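Local coordinates for protein L-serine ammonia-lyase (Rhizomucor miehei CAU432, PDB 5C3U) that belongs to the pyridoxal-phosphate-dependent enzymes and binds pyridoxal-5'-phosphate between two alpha/beta lobes, at residues F39-N44 / Q161-Q166; Q62-R67 / L92-I97; I98-A103 / Q110-D115; D265-F270 / A320-Y325. One frame throughout, in Å; residues are numbered along the deposited sequence.

From the N terminus, strand 37-42 comes first. Contact 1 joins it to the end of helix 150-166 and closes a long loop. Contacts 2 and 3 are nested inside that loop, one after the other, and none of the contacts cross. Contact 2 brings helix 52-67 to the turn before strand 95-100. Contact 3 then sets the rest of that strand against helix 106-114, so both involve strand 95-100 of the four-stranded parallel sheet. Contact 4 opens after contact 1 has closed and pairs helix 260-274 with helix 319-329. It touches contact 1 where Phe270 packs on Leu40 and Met42 of strand 37-42, which lies in the six-stranded mixed sheet.

Contact 1 (F39-N44 / Q161-Q166); sequences FLKMEN and QELKTQ
Lys41 reaches from strand 37-42 to the last turn of helix 150-166, where its NZ meets Glu162 and Gln166. Lys41 NZ forms a salt bridge to Glu162 OE2 at 2.8 Å. It comes to the anti side of that oxygen, 16° out of the carboxylate plane. Lys41 NZ also donates to Gln166 OE1, at 2.8 Å. Here the donor is tilted 29° from the amide carbonyl plane. The lysine crosses both acceptor side chains at about a right angle. Closer to the strand the contact is apolar, with Lys41 CD 3.8 Å from Leu163 CD2. Lys41 CG stands opposite the backbone N (chi1 -176°), and a bend at chi2 then steers the extended remainder to the helix. Glu162 and Gln166 are extended beyond CG and come out to meet it. Thr22 ties this shell together. Its carbonyl oxygen accepts from Lys41 NZ and Gln166 NE2, and its backbone N donates to Glu162 OE2. Arg54 makes salt bridges with Glu162 and Glu43. The contact holds helix 150-166 to the mixed sheet, with the Lys41 side chain about 12 Å from the bound pyridoxal-5'-phosphate. Lys41 is buried, yet three oxygens grip its NZ, one of them from a carboxylate. This setting is consistent with a charged lysine. Arg54 probably also eases the nearness of Glu43 OE2 and Glu162 OE2, which lie 4.9 Å apart.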
loop_
_atom_site.group_PDB
_atom_site.type_symbol
_atom_site.label_atom_id
_atom_site.label_comp_id
_atom_site.label_asym_id
_atom_site.label_seq_id
_atom_site.Cartn_x
_atom_site.Cartn_y
_atom_site.Cartn_z
ATOM N N PHE A 39 4.429 -2.450 -16.925
ATOM C CA PHE A 39 5.586 -2.252 -16.069
ATOM C C PHE A 39 5.165 -2.430 -14.617
ATOM O O PHE A 39 4.074 -2.008 -14.225
ATOM C CB PHE A 39 6.162 -0.859 -16.246
ATOM C CG PHE A 39 6.773 -0.627 -17.594
ATOM C CD1 PHE A 39 6.021 -0.056 -18.622
ATOM C CD2 PHE A 39 8.098 -0.980 -17.833
ATOM C CE1 PHE A 39 6.597 0.158 -19.869
ATOM C CE2 PHE A 39 8.678 -0.757 -19.072
ATOM C CZ PHE A 39 7.922 -0.194 -20.089
ATOM N N LEU A 40 6.040 -3.029 -13.828
ATOM C CA LEU A 40 5.737 -3.312 -12.434
ATOM C C LEU A 40 6.702 -2.542 -11.545
ATOM O O LEU A 40 7.920 -2.732 -11.636
ATOM C CB LEU A 40 5.858 -4.816 -12.176
ATOM C CG LEU A 40 5.048 -5.729 -13.101
ATOM C CD1 LEU A 40 5.389 -7.179 -12.809
ATOM C CD2 LEU A 40 3.555 -5.472 -12.975
ATOM N N LYS A 41 6.155 -1.656 -10.707
ATOM C CA LYS A 41 6.964 -0.870 -9.764
ATOM C C LYS A 41 7.108 -1.676 -8.465
ATOM O O LYS A 41 6.130 -1.885 -7.749
ATOM C CB LYS A 41 6.303 0.500 -9.528
ATOM C CG LYS A 41 7.084 1.454 -8.637
ATOM C CD LYS A 41 8.501 1.688 -9.156
ATOM C CE LYS A 41 9.103 2.914 -8.475
ATOM N NZ LYS A 41 10.550 3.068 -8.825
ATOM N N MET A 42 8.322 -2.162 -8.182
ATOM C CA MET A 42 8.536 -3.207 -7.176
ATOM C C MET A 42 8.828 -2.713 -5.746
ATOM O O MET A 42 9.964 -2.773 -5.272
ATOM C CB MET A 42 9.663 -4.165 -7.628
ATOM C CG MET A 42 9.434 -4.769 -9.013
ATOM S SD MET A 42 7.934 -5.771 -9.062
ATOM C CE MET A 42 8.428 -7.093 -7.958
ATOM N N GLU A 43 7.786 -2.286 -5.043
ATOM C CA GLU A 43 7.927 -1.827 -3.648
ATOM C C GLU A 43 8.227 -2.911 -2.590
ATOM O O GLU A 43 8.526 -2.597 -1.418
ATOM C CB GLU A 43 6.698 -0.982 -3.285
ATOM C CG GLU A 43 6.529 0.217 -4.210
ATOM C CD GLU A 43 7.713 1.182 -4.125
ATOM O OE1 GLU A 43 7.983 1.694 -3.017
ATOM O OE2 GLU A 43 8.365 1.431 -5.164
ATOM N N ASN A 44 8.154 -4.187 -2.984
ATOM C CA ASN A 44 8.527 -5.281 -2.083
ATOM C C ASN A 44 10.012 -5.262 -1.759
ATOM O O ASN A 44 10.456 -5.923 -0.823
ATOM C CB ASN A 44 8.121 -6.644 -2.668
ATOM C CG ASN A 44 8.666 -6.866 -4.078
ATOM O OD1 ASN A 44 8.665 -5.954 -4.912
ATOM N ND2 ASN A 44 9.119 -8.084 -4.355
ATOM N N GLN A 161 8.159 10.635 -8.868
ATOM C CA GLN A 161 9.440 11.199 -9.282
ATOM C C GLN A 161 10.353 10.112 -9.855
ATOM O O GLN A 161 10.978 10.304 -10.904
ATOM C CB GLN A 161 10.113 11.925 -8.109
ATOM N N GLU A 162 10.398 8.958 -9.190
ATOM C CA GLU A 162 11.112 7.797 -9.716
ATOM C C GLU A 162 10.532 7.308 -11.046
ATOM O O GLU A 162 11.277 7.083 -12.009
ATOM C CB GLU A 162 11.124 6.655 -8.693
ATOM C CG GLU A 162 12.184 6.789 -7.612
ATOM C CD GLU A 162 12.067 5.737 -6.514
ATOM O OE1 GLU A 162 12.252 6.101 -5.321
ATOM O OE2 GLU A 162 11.801 4.544 -6.831
ATOM N N LEU A 163 9.207 7.152 -11.093
ATOM C CA LEU A 163 8.520 6.654 -12.284
ATOM C C LEU A 163 8.788 7.512 -13.517
ATOM O O LEU A 163 8.990 6.972 -14.613
ATOM C CB LEU A 163 7.014 6.564 -12.054
ATOM C CG LEU A 163 6.448 5.410 -11.229
ATOM C CD1 LEU A 163 4.921 5.473 -11.349
ATOM C CD2 LEU A 163 6.972 4.066 -11.714
ATOM N N LYS A 164 8.781 8.832 -13.321
ATOM C CA LYS A 164 9.039 9.807 -14.376
ATOM C C LYS A 164 10.397 9.574 -15.027
ATOM O O LYS A 164 10.509 9.587 -16.259
ATOM C CB LYS A 164 8.963 11.231 -13.818
ATOM C CG LYS A 164 9.216 12.317 -14.852
ATOM C CD LYS A 164 8.780 13.682 -14.357
ATOM C CE LYS A 164 8.379 14.536 -15.546
ATOM N NZ LYS A 164 8.021 15.928 -15.177
ATOM N N THR A 165 11.416 9.364 -14.198
ATOM C CA THR A 165 12.754 9.071 -14.688
ATOM C C THR A 165 12.781 7.723 -15.403
ATOM O O THR A 165 13.231 7.623 -16.551
ATOM C CB THR A 165 13.779 9.093 -13.539
ATOM O OG1 THR A 165 13.812 10.405 -12.977
ATOM C CG2 THR A 165 15.164 8.752 -14.046
ATOM N N GLN A 166 12.278 6.693 -14.727
ATOM C CA GLN A 166 12.318 5.337 -15.259
ATOM C C GLN A 166 11.550 5.181 -16.562
ATOM O O GLN A 166 11.911 4.346 -17.389
ATOM C CB GLN A 166 11.826 4.340 -14.211
ATOM C CG GLN A 166 12.765 4.254 -13.024
ATOM C CD GLN A 166 12.215 3.401 -11.897
ATOM O OE1 GLN A 166 11.044 3.513 -11.528
ATOM N NE2 GLN A 166 13.071 2.577 -11.317
#

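Contact 2 (Q62-R67 / L92-I97); sequences QAVQTR and LGVEAI
Gln62 NE2 donates to Thr66 OG1 at 2.8 Å, one turn further along helix 52-67, while Val64 between them meets Leu92 and Val94. The Gln62-Thr66 bond is bent, with an N-H...O angle of 138°, but the oxygen lies close to the amide plane. Gln62 can make it because its chain kinks at chi2 (51°) and turns the amide along its own helix toward Thr66. The Gln62 CB points away from segment 92-97. Across the contact all the touching is apolar. One methyl, Val64 CG2, does the work on the helix side. It lies 3.8 Å from Val94 CG2 and 3.9 Å from Leu92 CD1. Leu92 CB is also near, at 4.1 Å from Val64 CG2. The two valine side chains run alongside each other, pointing opposite ways. Gly93 breaks the helix with a positive phi of 69°, and the residues before and after it both direct their CB toward helix 52-67. This is a contact near the surface. Leu92 also touches Cys60 and Tyr61 of helix 52-67, and Val94 packs on Ile71 and Phe73. Strand 72-75, helix 79-92 and strand 95-100 form a beta-alpha-beta crossover, its two strands neighbours in the parallel sheet. Helix 52-67, which precedes this unit in the chain, lies against the turn where its helix passes into its second strand.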
loop_
_atom_site.group_PDB
_atom_site.type_symbol
_atom_site.label_atom_id
_atom_site.label_comp_id
_atom_site.label_asym_id
_atom_site.label_seq_id
_atom_site.Cartn_x
_atom_site.Cartn_y
_atom_site.Cartn_z
ATOM N N GLN A 62 10.839 12.975 9.823
ATOM C CA GLN A 62 10.436 14.304 10.217
ATOM C C GLN A 62 10.120 14.409 11.708
ATOM O O GLN A 62 10.460 15.424 12.350
ATOM C CB GLN A 62 9.259 14.801 9.356
ATOM C CG GLN A 62 8.943 16.288 9.540
ATOM C CD GLN A 62 10.171 17.183 9.393
ATOM O OE1 GLN A 62 10.855 17.158 8.377
ATOM N NE2 GLN A 62 10.443 17.986 10.407
ATOM N N ALA A 63 9.478 13.381 12.271
ATOM C CA ALA A 63 9.193 13.391 13.699
ATOM C C ALA A 63 10.478 13.528 14.506
ATOM O O ALA A 63 10.519 14.294 15.480
ATOM C CB ALA A 63 8.434 12.140 14.127
ATOM N N VAL A 64 11.507 12.778 14.114
ATOM C CA VAL A 64 12.781 12.832 14.832
ATOM C C VAL A 64 13.491 14.179 14.600
ATOM O O VAL A 64 14.051 14.755 15.536
ATOM C CB VAL A 64 13.693 11.633 14.515
ATOM C CG1 VAL A 64 15.090 11.843 15.113
ATOM C CG2 VAL A 64 13.092 10.346 15.067
ATOM N N GLN A 65 13.422 14.709 13.383
ATOM C CA GLN A 65 14.017 16.037 13.092
ATOM C C GLN A 65 13.389 17.113 13.984
ATOM O O GLN A 65 14.073 18.002 14.480
ATOM C CB GLN A 65 13.815 16.435 11.630
ATOM C CG GLN A 65 14.685 15.703 10.632
ATOM C CD GLN A 65 16.147 16.090 10.756
ATOM O OE1 GLN A 65 16.546 17.191 10.362
ATOM N NE2 GLN A 65 16.958 15.184 11.300
ATOM N N THR A 66 12.085 17.023 14.206
ATOM C CA THR A 66 11.403 18.035 15.008
ATOM C C THR A 66 11.454 17.790 16.528
ATOM O O THR A 66 11.628 18.730 17.315
ATOM C CB THR A 66 9.948 18.212 14.529
ATOM O OG1 THR A 66 9.962 18.537 13.130
ATOM C CG2 THR A 66 9.283 19.349 15.282
ATOM N N ARG A 67 11.307 16.535 16.946
ATOM C CA ARG A 67 11.070 16.215 18.351
ATOM C C ARG A 67 12.255 15.537 19.047
ATOM O O ARG A 67 12.226 15.345 20.261
ATOM C CB ARG A 67 9.834 15.302 18.498
ATOM C CG ARG A 67 8.512 15.850 17.956
ATOM C CD ARG A 67 7.749 16.677 18.977
ATOM N NE ARG A 67 7.517 15.971 20.242
ATOM C CZ ARG A 67 6.404 15.319 20.560
ATOM N NH1 ARG A 67 5.374 15.280 19.713
ATOM N NH2 ARG A 67 6.322 14.703 21.730
ATOM N N LEU A 92 16.707 5.216 13.255
ATOM C CA LEU A 92 16.743 6.553 13.858
ATOM C C LEU A 92 17.215 6.580 15.319
ATOM O O LEU A 92 17.430 7.659 15.879
ATOM C CB LEU A 92 15.374 7.244 13.717
ATOM C CG LEU A 92 14.927 7.439 12.261
ATOM C CD1 LEU A 92 13.443 7.790 12.194
ATOM C CD2 LEU A 92 15.778 8.485 11.538
ATOM N N GLY A 93 17.382 5.405 15.927
ATOM C CA GLY A 93 17.760 5.301 17.343
ATOM C C GLY A 93 16.682 5.740 18.333
ATOM O O GLY A 93 16.978 6.417 19.327
ATOM N N VAL A 94 15.433 5.353 18.069
ATOM C CA VAL A 94 14.284 5.808 18.839
ATOM C C VAL A 94 13.528 4.592 19.360
ATOM O O VAL A 94 13.539 3.537 18.720
ATOM C CB VAL A 94 13.392 6.728 17.960
ATOM C CG1 VAL A 94 11.927 6.566 18.268
ATOM C CG2 VAL A 94 13.841 8.177 18.096
ATOM N N GLU A 95 12.910 4.726 20.529
ATOM C CA GLU A 95 12.010 3.692 21.068
ATOM C C GLU A 95 10.740 3.489 20.232
ATOM O O GLU A 95 10.123 4.451 19.770
ATOM C CB GLU A 95 11.604 4.083 22.490
ATOM C CG GLU A 95 11.313 2.937 23.436
ATOM C CD GLU A 95 11.850 3.217 24.832
ATOM O OE1 GLU A 95 11.566 4.305 25.384
ATOM O OE2 GLU A 95 12.580 2.357 25.372
ATOM N N ALA A 96 10.329 2.239 20.055
ATOM C CA ALA A 96 9.048 1.975 19.375
ATOM C C ALA A 96 8.216 1.014 20.218
ATOM O O ALA A 96 8.742 0.038 20.794
ATOM C CB ALA A 96 9.265 1.414 17.975
ATOM N N ILE A 97 6.937 1.340 20.341
ATOM C CA ILE A 97 5.965 0.499 21.020
ATOM C C ILE A 97 4.993 0.029 19.930
ATOM O O ILE A 97 4.271 0.843 19.328
ATOM C CB ILE A 97 5.199 1.285 22.130
ATOM C CG1 ILE A 97 6.171 1.799 23.203
ATOM C CG2 ILE A 97 4.080 0.435 22.728
ATOM C CD1 ILE A 97 5.759 3.129 23.805
#

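Contact 3 (I98-A103 / Q110-D115); sequences IVVPKA and QSIRTD
Ile98 and Ile112 mark the nearest backbone approach, with their CA atoms 7.9 Å apart. Ile98 lies on strand 95-100 and Ile112 on helix 106-114. The strand alternates, so Ile98 and Val100 direct their CB toward the helix while Val99 directs its own away. Ile112 CD1 meets both, 3.9 Å from Ile98 CG2 and 4.0 Å from Val100 CG1, and its other branch, CG2, lies 4.0 Å from Ile98 CB. The two isoleucines meet at a slant, whereas Val100 and Ile112 meet tip to tip. Val100 has chi1 -54°, which sets CG1 opposite its carbonyl carbon and facing the helix. The strand and helix are the first two elements of a beta-alpha-beta unit that ends in strand 118-121, next to strand 95-100 in the parallel sheet. All three touching residues are buried, and Val82 and Val85 of helix 79-92 also pack on Ile98. Within helix 106-114, Gln110 O takes two bonds from Thr114, from opposite faces of its plane. Thr114 N lies 2.8 Å from Gln110 O, and Thr114 OG1 donates to the same oxygen at 2.9 Å, from above the carbonyl plane. Further on, Asp115 forms a salt bridge with Arg90 and a hydrogen bond with Ser86.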
loop_
_atom_site.group_PDB
_atom_site.type_symbol
_atom_site.label_atom_id
_atom_site.label_comp_id
_atom_site.label_asym_id
_atom_site.label_seq_id
_atom_site.Cartn_x
_atom_site.Cartn_y
_atom_site.Cartn_z
ATOM N N ILE A 98 4.955 -1.278 19.707
ATOM C CA ILE A 98 4.209 -1.825 18.590
ATOM C C ILE A 98 3.132 -2.800 19.081
ATOM O O ILE A 98 3.441 -3.707 19.839
ATOM C CB ILE A 98 5.160 -2.541 17.592
ATOM C CG1 ILE A 98 6.172 -1.553 16.990
ATOM C CG2 ILE A 98 4.360 -3.273 16.518
ATOM C CD1 ILE A 98 5.562 -0.352 16.283
ATOM N N VAL A 99 1.882 -2.598 18.664
ATOM C CA VAL A 99 0.813 -3.557 18.994
ATOM C C VAL A 99 0.376 -4.325 17.734
ATOM O O VAL A 99 0.096 -3.726 16.670
ATOM C CB VAL A 99 -0.414 -2.849 19.635
ATOM C CG1 VAL A 99 -1.485 -3.856 20.061
ATOM C CG2 VAL A 99 0.029 -2.024 20.836
ATOM N N VAL A 100 0.261 -5.644 17.864
ATOM C CA VAL A 100 -0.233 -6.465 16.746
ATOM C C VAL A 100 -1.334 -7.392 17.293
ATOM O O VAL A 100 -1.365 -7.626 18.511
ATOM C CB VAL A 100 0.902 -7.260 16.086
ATOM C CG1 VAL A 100 2.060 -6.336 15.648
ATOM C CG2 VAL A 100 1.411 -8.354 17.016
ATOM N N PRO A 101 -2.270 -7.854 16.424
ATOM C CA PRO A 101 -3.363 -8.707 16.897
ATOM C C PRO A 101 -2.835 -9.988 17.496
ATOM O O PRO A 101 -1.728 -10.432 17.151
ATOM C CB PRO A 101 -4.160 -9.021 15.621
ATOM C CG PRO A 101 -3.867 -7.891 14.694
ATOM C CD PRO A 101 -2.458 -7.458 15.014
ATOM N N LYS A 102 -3.631 -10.570 18.394
ATOM C CA LYS A 102 -3.249 -11.778 19.129
ATOM C C LYS A 102 -2.681 -12.894 18.258
ATOM O O LYS A 102 -1.754 -13.577 18.682
ATOM C CB LYS A 102 -4.438 -12.301 19.950
ATOM N N ALA A 103 -3.215 -13.065 17.047
ATOM C CA ALA A 103 -2.836 -14.197 16.185
ATOM C C ALA A 103 -1.880 -13.877 15.013
ATOM O O ALA A 103 -1.872 -14.582 13.999
ATOM C CB ALA A 103 -4.097 -14.883 15.672
ATOM N N GLN A 110 8.718 -11.716 14.919
ATOM C CA GLN A 110 10.164 -11.880 15.086
ATOM C C GLN A 110 10.925 -10.669 14.549
ATOM O O GLN A 110 11.909 -10.238 15.149
ATOM C CB GLN A 110 10.667 -13.146 14.392
ATOM C CG GLN A 110 12.163 -13.383 14.578
ATOM C CD GLN A 110 12.558 -13.528 16.042
ATOM O OE1 GLN A 110 12.303 -14.558 16.670
ATOM N NE2 GLN A 110 13.186 -12.495 16.591
ATOM N N SER A 111 10.471 -10.135 13.413
ATOM C CA SER A 111 11.125 -8.975 12.811
ATOM C C SER A 111 11.066 -7.791 13.742
ATOM O O SER A 111 12.052 -7.054 13.878
ATOM C CB SER A 111 10.477 -8.586 11.484
ATOM O OG SER A 111 10.773 -9.546 10.502
ATOM N N ILE A 112 9.893 -7.593 14.356
ATOM C CA ILE A 112 9.689 -6.476 15.266
ATOM C C ILE A 112 10.553 -6.606 16.522
ATOM O O ILE A 112 11.151 -5.634 16.977
ATOM C CB ILE A 112 8.199 -6.310 15.620
ATOM C CG1 ILE A 112 7.393 -6.003 14.351
ATOM C CG2 ILE A 112 8.010 -5.216 16.669
ATOM C CD1 ILE A 112 5.910 -6.210 14.522
ATOM N N ARG A 113 10.631 -7.813 17.073
ATOM C CA ARG A 113 11.518 -8.073 18.222
ATOM C C ARG A 113 12.991 -7.887 17.874
ATOM O O ARG A 113 13.734 -7.268 18.632
ATOM C CB ARG A 113 11.322 -9.483 18.764
ATOM C CG ARG A 113 10.024 -9.715 19.509
ATOM C CD ARG A 113 10.036 -11.120 20.104
ATOM N NE ARG A 113 8.699 -11.708 20.149
ATOM C CZ ARG A 113 8.246 -12.642 19.310
ATOM N NH1 ARG A 113 7.006 -13.094 19.440
ATOM N NH2 ARG A 113 9.024 -13.131 18.346
ATOM N N THR A 114 13.405 -8.410 16.728
ATOM C CA THR A 114 14.792 -8.266 16.277
ATOM C C THR A 114 15.206 -6.797 16.130
ATOM O O THR A 114 16.348 -6.446 16.396
ATOM C CB THR A 114 15.018 -9.030 14.963
ATOM O OG1 THR A 114 14.844 -10.434 15.209
ATOM C CG2 THR A 114 16.416 -8.753 14.371
ATOM N N ASP A 115 14.265 -5.938 15.728
ATOM C CA ASP A 115 14.514 -4.510 15.583
ATOM C C ASP A 115 14.729 -3.839 16.939
ATOM O O ASP A 115 15.224 -2.718 17.011
ATOM C CB ASP A 115 13.303 -3.833 14.907
ATOM C CG ASP A 115 13.268 -4.034 13.397
ATOM O OD1 ASP A 115 14.328 -4.304 12.799
ATOM O OD2 ASP A 115 12.170 -3.892 12.794
#

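Contact 4 (D265-F270 / A320-Y325); sequences DAVRLF and AHLDEY
Val267 and Leu322 carry the apolar part of this helix-to-helix contact. Val267 CG1 lies 3.9 Å from Leu322 CD2, and the two side chains are inclined to each other. The same leucine methyl rests on the neighbouring backbone, with Leu322 CD2 4.0 Å from Arg268 CA. Val267 has chi1 170°, so CG1 stands opposite its backbone N and turns to the leucine. The backbones are close here, the CA atoms of Arg268 and Leu322 being 6.9 Å apart. Val267 and Tyr325 direct their CB toward the other helix, while Leu322 reaches across with its tip. Both helices belong to the lobe of the mixed sheet. Helix 319-329 is the last helix of the model, and helix 260-274 packs by Phe270 on Leu40 and Met42 of strand 37-42. The Val267 side chain is about 10 Å from the bound pyridoxal-5'-phosphate. The ionic part stays within helix 260-274. Arg268 grips one oxygen of Asp265 side-on, with NE 3.1 Å and NH2 3.0 Å from Asp265 OD1. Both bonds lie nearly in the guanidinium plane and reach the oxygen from the same face of the carboxylate. Leu269 CG sits over one face of the guanidinium, near its rim. Within helix 319-329 the backbone oxygen His321 O lies 3.2 Å above the Tyr325 ring plane, toward its rim, and Tyr325 OH comes in plane to the edge of the His321 ring.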
loop_
_atom_site.group_PDB
_atom_site.type_symbol
_atom_site.label_atom_id
_atom_site.label_comp_id
_atom_site.label_asym_id
_atom_site.label_seq_id
_atom_site.Cartn_x
_atom_site.Cartn_y
_atom_site.Cartn_z
ATOM N N ASP A 265 -5.841 -15.113 -6.818
ATOM C CA ASP A 265 -5.314 -15.706 -8.038
ATOM C C ASP A 265 -4.121 -14.884 -8.533
ATOM O O ASP A 265 -3.132 -15.443 -9.028
ATOM C CB ASP A 265 -6.393 -15.808 -9.113
ATOM C CG ASP A 265 -6.029 -16.805 -10.193
ATOM O OD1 ASP A 265 -5.585 -17.929 -9.859
ATOM O OD2 ASP A 265 -6.165 -16.468 -11.373
ATOM N N ALA A 266 -4.187 -13.569 -8.363
ATOM C CA ALA A 266 -3.079 -12.728 -8.824
ATOM C C ALA A 266 -1.818 -12.977 -7.990
ATOM O O ALA A 266 -0.718 -12.950 -8.529
ATOM C CB ALA A 266 -3.452 -11.253 -8.782
ATOM N N VAL A 267 -1.984 -13.171 -6.687
ATOM C CA VAL A 267 -0.831 -13.488 -5.823
ATOM C C VAL A 267 -0.188 -14.791 -6.307
ATOM O O VAL A 267 1.053 -14.914 -6.348
ATOM C CB VAL A 267 -1.244 -13.606 -4.335
ATOM C CG1 VAL A 267 -0.092 -14.183 -3.481
ATOM C CG2 VAL A 267 -1.663 -12.237 -3.811
ATOM N N ARG A 268 -1.024 -15.775 -6.635
ATOM C CA ARG A 268 -0.507 -17.078 -7.064
ATOM C C ARG A 268 0.237 -16.907 -8.385
ATOM O O ARG A 268 1.347 -17.411 -8.539
ATOM C CB ARG A 268 -1.637 -18.059 -7.235
ATOM C CG ARG A 268 -1.195 -19.391 -7.824
ATOM C CD ARG A 268 -2.384 -20.291 -8.085
ATOM N NE ARG A 268 -3.202 -19.819 -9.201
ATOM C CZ ARG A 268 -2.952 -20.099 -10.482
ATOM N NH1 ARG A 268 -1.895 -20.827 -10.820
ATOM N NH2 ARG A 268 -3.748 -19.637 -11.426
ATOM N N LEU A 269 -0.372 -16.185 -9.317
ATOM C CA LEU A 269 0.227 -15.985 -10.664
ATOM C C LEU A 269 1.512 -15.183 -10.611
ATOM O O LEU A 269 2.470 -15.520 -11.313
ATOM C CB LEU A 269 -0.784 -15.316 -11.605
ATOM C CG LEU A 269 -1.871 -16.318 -12.029
ATOM C CD1 LEU A 269 -2.981 -15.530 -12.742
ATOM C CD2 LEU A 269 -1.340 -17.418 -12.926
ATOM N N PHE A 270 1.539 -14.143 -9.773
ATOM C CA PHE A 270 2.753 -13.365 -9.580
ATOM C C PHE A 270 3.888 -14.194 -8.953
ATOM O O PHE A 270 5.059 -14.025 -9.311
ATOM C CB PHE A 270 2.464 -12.163 -8.699
ATOM C CG PHE A 270 3.483 -11.068 -8.829
ATOM C CD1 PHE A 270 3.673 -10.411 -10.053
ATOM C CD2 PHE A 270 4.264 -10.711 -7.753
ATOM C CE1 PHE A 270 4.608 -9.391 -10.164
ATOM C CE2 PHE A 270 5.198 -9.688 -7.864
ATOM C CZ PHE A 270 5.364 -9.029 -9.058
ATOM N N ALA A 320 1.780 -20.681 3.830
ATOM C CA ALA A 320 0.492 -21.171 4.297
ATOM C C ALA A 320 -0.657 -20.320 3.723
ATOM O O ALA A 320 -1.736 -20.856 3.482
ATOM C CB ALA A 320 0.430 -21.240 5.812
ATOM N N HIS A 321 -0.414 -19.029 3.464
ATOM C CA HIS A 321 -1.455 -18.198 2.801
ATOM C C HIS A 321 -1.728 -18.760 1.437
ATOM O O HIS A 321 -2.885 -18.895 1.030
ATOM C CB HIS A 321 -1.041 -16.742 2.611
ATOM C CG HIS A 321 -1.070 -15.908 3.855
ATOM N ND1 HIS A 321 -0.211 -16.100 4.879
ATOM C CD2 HIS A 321 -1.851 -14.803 4.189
ATOM C CE1 HIS A 321 -0.452 -15.171 5.833
ATOM N NE2 HIS A 321 -1.460 -14.381 5.402
ATOM N N LEU A 322 -0.657 -19.071 0.712
ATOM C CA LEU A 322 -0.770 -19.586 -0.649
ATOM C C LEU A 322 -1.451 -20.954 -0.695
ATOM O O LEU A 322 -2.223 -21.229 -1.609
ATOM C CB LEU A 322 0.592 -19.626 -1.340
ATOM C CG LEU A 322 0.996 -18.283 -1.943
ATOM C CD1 LEU A 322 2.505 -18.234 -2.063
ATOM C CD2 LEU A 322 0.322 -18.053 -3.291
ATOM N N ASP A 323 -1.192 -21.791 0.307
ATOM C CA ASP A 323 -1.940 -23.048 0.455
ATOM C C ASP A 323 -3.446 -22.762 0.563
ATOM O O ASP A 323 -4.283 -23.384 -0.129
ATOM C CB ASP A 323 -1.471 -23.783 1.707
ATOM C CG ASP A 323 -0.078 -24.388 1.561
ATOM O OD1 ASP A 323 0.411 -24.532 0.407
ATOM O OD2 ASP A 323 0.537 -24.723 2.615
ATOM N N GLU A 324 -3.783 -21.837 1.460
ATOM C CA GLU A 324 -5.160 -21.475 1.733
ATOM C C GLU A 324 -5.854 -20.868 0.525
ATOM O O GLU A 324 -7.001 -21.228 0.214
ATOM C CB GLU A 324 -5.239 -20.531 2.936
ATOM C CG GLU A 324 -4.962 -21.228 4.255
ATOM C CD GLU A 324 -5.869 -22.427 4.455
ATOM O OE1 GLU A 324 -7.099 -22.232 4.520
ATOM O OE2 GLU A 324 -5.357 -23.563 4.526
ATOM N N TYR A 325 -5.151 -19.973 -0.164
ATOM C CA TYR A 325 -5.715 -19.290 -1.334
ATOM C C TYR A 325 -6.055 -20.300 -2.416
ATOM O O TYR A 325 -7.146 -20.250 -2.988
ATOM C CB TYR A 325 -4.764 -18.226 -1.898
ATOM C CG TYR A 325 -4.546 -17.029 -0.998
ATOM C CD1 TYR A 325 -5.322 -16.833 0.137
ATOM C CD2 TYR A 325 -3.569 -16.081 -1.306
ATOM C CE1 TYR A 325 -5.117 -15.741 0.968
ATOM C CE2 TYR A 325 -3.372 -14.970 -0.499
ATOM C CZ TYR A 325 -4.138 -14.807 0.628
ATOM O OH TYR A 325 -3.930 -13.705 1.434
#